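Local structure of probable chitinase (Chromobacterium violaceum, 5JH8) at residues Arg206-Ala209 with Ala210-Leu213; Ala283-Val286 with Asn287-Leu291. The protein is a probable chitinase of glycoside hydrolase family 18, likely to bind chitin and hydrolyse the β-1,4 bonds between its N-acetylglucosamine units. All coordinates share one frame; numbering follows the deposited sequence.

Contact 1: residues Arg206-Ala209 with Ala210-Leu213; sequences RVPA and AKIL. With EDO (1,2-ethanediol), chain C.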
loop_
_atom_site.group_PDB
_atom_site.type_symbol
_atom_site.label_atom_id
_atom_site.label_comp_id
_atom_site.label_asym_id
_atom_site.label_seq_id
_atom_site.Cartn_x
_atom_site.Cartn_y
_atom_site.Cartn_z
ATOM N N ARG A 206 -5.503 12.111 14.192
ATOM C CA ARG A 206 -5.328 13.214 13.265
ATOM C C ARG A 206 -6.314 13.211 12.114
ATOM O O ARG A 206 -6.504 14.262 11.480
ATOM C CB ARG A 206 -3.894 13.183 12.722
ATOM C CG ARG A 206 -2.893 13.660 13.770
ATOM C CD ARG A 206 -1.472 13.186 13.539
ATOM N NE ARG A 206 -0.601 13.629 14.625
ATOM C CZ ARG A 206 -0.516 13.046 15.814
ATOM N NH1 ARG A 206 -1.239 11.974 16.100
ATOM N NH2 ARG A 206 0.311 13.544 16.726
ATOM N N VAL A 207 -6.960 12.077 11.866
ATOM C CA VAL A 207 -7.805 11.833 10.706
ATOM C C VAL A 207 -9.013 11.044 11.184
ATOM O O VAL A 207 -8.844 10.107 11.965
ATOM C CB VAL A 207 -7.058 11.019 9.641
ATOM C CG1 VAL A 207 -7.943 10.819 8.430
ATOM C CG2 VAL A 207 -5.781 11.715 9.266
ATOM N N PRO A 208 -10.232 11.348 10.741
ATOM C CA PRO A 208 -11.359 10.498 11.124
ATOM C C PRO A 208 -11.060 9.057 10.744
ATOM O O PRO A 208 -10.636 8.768 9.625
ATOM C CB PRO A 208 -12.523 11.068 10.310
ATOM C CG PRO A 208 -12.138 12.481 10.051
ATOM C CD PRO A 208 -10.653 12.447 9.858
ATOM N N ALA A 209 -11.315 8.143 11.678
ATOM C CA ALA A 209 -10.912 6.763 11.454
ATOM C C ALA A 209 -11.559 6.178 10.205
ATOM O O ALA A 209 -10.941 5.356 9.523
ATOM C CB ALA A 209 -11.234 5.907 12.671
ATOM N N ALA A 210 -12.785 6.601 9.876
ATOM C CA ALA A 210 -13.470 6.068 8.704
ATOM C C ALA A 210 -12.771 6.432 7.407
ATOM O O ALA A 210 -13.069 5.836 6.370
ATOM C CB ALA A 210 -14.911 6.567 8.672
ATOM N N LYS A 211 -11.834 7.382 7.434
ATOM C CA LYS A 211 -11.050 7.738 6.266
ATOM C C LYS A 211 -9.689 7.062 6.232
ATOM O O LYS A 211 -8.869 7.402 5.386
ATOM C CB LYS A 211 -10.850 9.250 6.217
ATOM C CG LYS A 211 -12.103 10.057 6.062
ATOM C CD LYS A 211 -11.706 11.520 5.952
ATOM C CE LYS A 211 -12.500 12.228 4.915
ATOM N NZ LYS A 211 -11.991 13.590 4.709
ATOM N N ILE A 212 -9.415 6.155 7.156
ATOM C CA ILE A 212 -8.149 5.443 7.202
ATOM C C ILE A 212 -8.346 4.013 6.723
ATOM O O ILE A 212 -9.281 3.333 7.144
ATOM C CB ILE A 212 -7.574 5.470 8.628
ATOM C CG1 ILE A 212 -7.260 6.906 9.077
ATOM C CG2 ILE A 212 -6.367 4.542 8.758
ATOM C CD1 ILE A 212 -6.216 7.612 8.283
ATOM N N LEU A 213 -7.435 3.565 5.858
ATOM C CA LEU A 213 -7.259 2.156 5.543
ATOM C C LEU A 213 -5.914 1.728 6.121
ATOM O O LEU A 213 -4.917 2.425 5.920
ATOM C CB LEU A 213 -7.229 1.912 4.029
ATOM C CG LEU A 213 -8.333 2.543 3.201
ATOM C CD1 LEU A 213 -8.009 2.370 1.746
ATOM C CD2 LEU A 213 -9.694 1.935 3.531
HETATM C C1 EDO C . 1.730 17.038 14.312
HETATM O O1 EDO C . 1.432 15.715 14.778
HETATM C C2 EDO C . 0.548 17.592 13.527
HETATM O O2 EDO C . -0.415 16.556 13.314
#
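Val207 and Ile212 meet by apolar contact at the foot of a tight turn: the δ-methyl CD1 of Ile212 reaches CG1 of Val207 at 3.6 Å. Val207 holds CG1 anti to its backbone N (chi1 -178°), which also brings this methyl against CB of Lys211. The Lys211 chain runs alongside the Pro208 ring, pointing the same way, with the two CD atoms 4.2 Å apart. Two backbone hydrogen bonds close the turn, from Lys211 N to Pro208 O (2.9 Å) and from Ile212 N to Ala209 O (2.9 Å). Both span three residues, and both donors stand well out of the carbonyl plane, consistent with a tight 3-10 turn. Polar ends look elsewhere: Lys211 NZ bonds the carbonyl oxygens of Gly167 and Ala170. The NE and NH2 of Arg206 grip O1 of an ethanediol, probably from the crystallisation liquor, at the guanidinium edge; NE lies 2.9 Å from O1. Ile212 also packs on Leu173 and Ile175 of the neighbouring strand and on Leu200 of helix 193-206. This is an α-to-β turn of a TIM barrel, one short 3-10 segment carrying the chain from helix into strand.

Contact 2: residues Ala283-Val286 with Asn287-Leu291; sequences ASLV and NAYGL
A local contact at the C-terminal end of a helix joins Ala283-Val286 to Asn287-Leu291, where helix 276-289 stops and the chain bends off towards strand 293-297. Two backbone bonds four residues long hold the last helical turn. Ala288 N donates to Ser284 O at 3.1 Å, in the carbonyl plane, and Tyr289 N to Leu285 O at 3.0 Å; Asn287 N adds a weak bond three residues long to Ser284 O. The Leu285 oxygen also meets the edge of the Tyr289 ring, lying near the ring plane 3.4 Å from CD1, so one residue approaches it through both its amide and its aromatic rim. The ring places CD1 4.1 Å from CB of Leu285, and its hydroxyl is fixed beyond the helix by Asp201 of helix 193-206. Gly290 then leaves the helix with positive phi (71°), turning the chain sharply aside. Leu291 N thereby swings back to Val286 O, 2.9 Å away, and meets it in plane on a lone pair. The Leu291 side chain points back with the chain: its CG turns beside the backbone N (chi1 -56°) and lies 3.8 Å from Leu285 O, while its CB sits 4.3 Å from CG1 of Val286. Asn287 heads away, its ND2 bonded to the carbonyl oxygens of Leu314 and Gln316, which ties the C-terminal tail to this helix. On the inner side, Val286 and Leu291 both lean on Asn214 of strand 212-222, and Leu291 also on Ile212. The six-to-one bond from Leu291 to Val286, the left-handed glycine between them and the apolar contact of the same two residues are characteristic of a Schellman-type C-cap, here ending an outer helix of the TIM barrel.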
loop_
_atom_site.group_PDB
_atom_site.type_symbol
_atom_site.label_atom_id
_atom_site.label_comp_id
_atom_site.label_asym_id
_atom_site.label_seq_id
_atom_site.Cartn_x
_atom_site.Cartn_y
_atom_site.Cartn_z
ATOM N N ALA A 283 -6.406 -7.504 9.907
ATOM C CA ALA A 283 -7.681 -7.096 9.324
ATOM C C ALA A 283 -8.705 -6.739 10.396
ATOM O O ALA A 283 -9.544 -5.846 10.199
ATOM C CB ALA A 283 -8.190 -8.181 8.384
ATOM N N SER A 284 -8.650 -7.424 11.542
ATOM C CA SER A 284 -9.596 -7.152 12.622
ATOM C C SER A 284 -9.405 -5.764 13.201
ATOM O O SER A 284 -10.301 -5.258 13.886
ATOM C CB SER A 284 -9.462 -8.205 13.725
ATOM O OG SER A 284 -8.391 -7.949 14.621
ATOM N N LEU A 285 -8.244 -5.152 12.976
ATOM C CA LEU A 285 -8.031 -3.786 13.444
ATOM C C LEU A 285 -8.985 -2.799 12.782
ATOM O O LEU A 285 -9.202 -1.721 13.335
ATOM C CB LEU A 285 -6.580 -3.345 13.260
ATOM C CG LEU A 285 -5.579 -4.185 14.050
ATOM C CD1 LEU A 285 -4.179 -3.663 13.817
ATOM C CD2 LEU A 285 -5.859 -4.243 15.534
ATOM N N VAL A 286 -9.555 -3.135 11.624
ATOM C CA VAL A 286 -10.595 -2.290 11.041
ATOM C C VAL A 286 -11.718 -2.083 12.050
ATOM O O VAL A 286 -12.150 -0.959 12.296
ATOM C CB VAL A 286 -11.117 -2.921 9.746
ATOM C CG1 VAL A 286 -12.367 -2.184 9.249
ATOM C CG2 VAL A 286 -10.032 -2.916 8.675
ATOM N N ASN A 287 -12.182 -3.164 12.668
ATOM C CA ASN A 287 -13.272 -3.035 13.620
ATOM C C ASN A 287 -12.800 -2.479 14.939
ATOM O O ASN A 287 -13.547 -1.748 15.595
ATOM C CB ASN A 287 -13.925 -4.387 13.833
ATOM C CG ASN A 287 -14.513 -4.913 12.567
ATOM O OD1 ASN A 287 -15.111 -4.151 11.800
ATOM N ND2 ASN A 287 -14.318 -6.203 12.303
ATOM N N ALA A 288 -11.568 -2.799 15.338
ATOM C CA ALA A 288 -11.071 -2.309 16.614
ATOM C C ALA A 288 -10.960 -0.789 16.626
ATOM O O ALA A 288 -11.193 -0.159 17.664
ATOM C CB ALA A 288 -9.728 -2.955 16.948
ATOM N N TYR A 289 -10.572 -0.184 15.490
ATOM C CA TYR A 289 -10.361 1.259 15.390
ATOM C C TYR A 289 -11.500 2.008 14.705
ATOM O O TYR A 289 -11.488 3.242 14.715
ATOM C CB TYR A 289 -9.083 1.571 14.604
ATOM C CG TYR A 289 -7.782 1.372 15.347
ATOM C CD1 TYR A 289 -7.188 0.122 15.430
ATOM C CD2 TYR A 289 -7.133 2.441 15.941
ATOM C CE1 TYR A 289 -5.990 -0.054 16.084
ATOM C CE2 TYR A 289 -5.941 2.270 16.606
ATOM C CZ TYR A 289 -5.372 1.020 16.675
ATOM O OH TYR A 289 -4.182 0.826 17.317
ATOM N N GLY A 290 -12.464 1.319 14.107
ATOM C CA GLY A 290 -13.423 2.011 13.269
ATOM C C GLY A 290 -12.840 2.513 11.968
ATOM O O GLY A 290 -13.237 3.578 11.482
ATOM N N LEU A 291 -11.874 1.792 11.402
ATOM C CA LEU A 291 -11.259 2.223 10.165
ATOM C C LEU A 291 -12.263 2.150 9.016
ATOM O O LEU A 291 -13.264 1.426 9.059
ATOM C CB LEU A 291 -10.061 1.343 9.807
ATOM C CG LEU A 291 -8.960 1.221 10.864
ATOM C CD1 LEU A 291 -7.803 0.409 10.301
ATOM C CD2 LEU A 291 -8.477 2.578 11.340
#

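From the N terminus, the chain first leaves helix 193-206 and makes the 3-10 turn of contact 1, entering strand 212-222. Some seventy residues later helix 276-289 ends in contact 2, ahead of strand 293-297. The two contacts are local and in series, neither nested nor crossed. They come together because strands 212-222 and 293-297 are parallel neighbours, so their entry turns lie side by side, with centres about 11 Å apart. CB of Ala209 packs 3.3 Å from Gly290 O, and CB of Leu291 sits 3.4 Å from Ile212 O. Two helix-to-strand connections that serve adjacent parallel strands are thus joined at one end of the barrel.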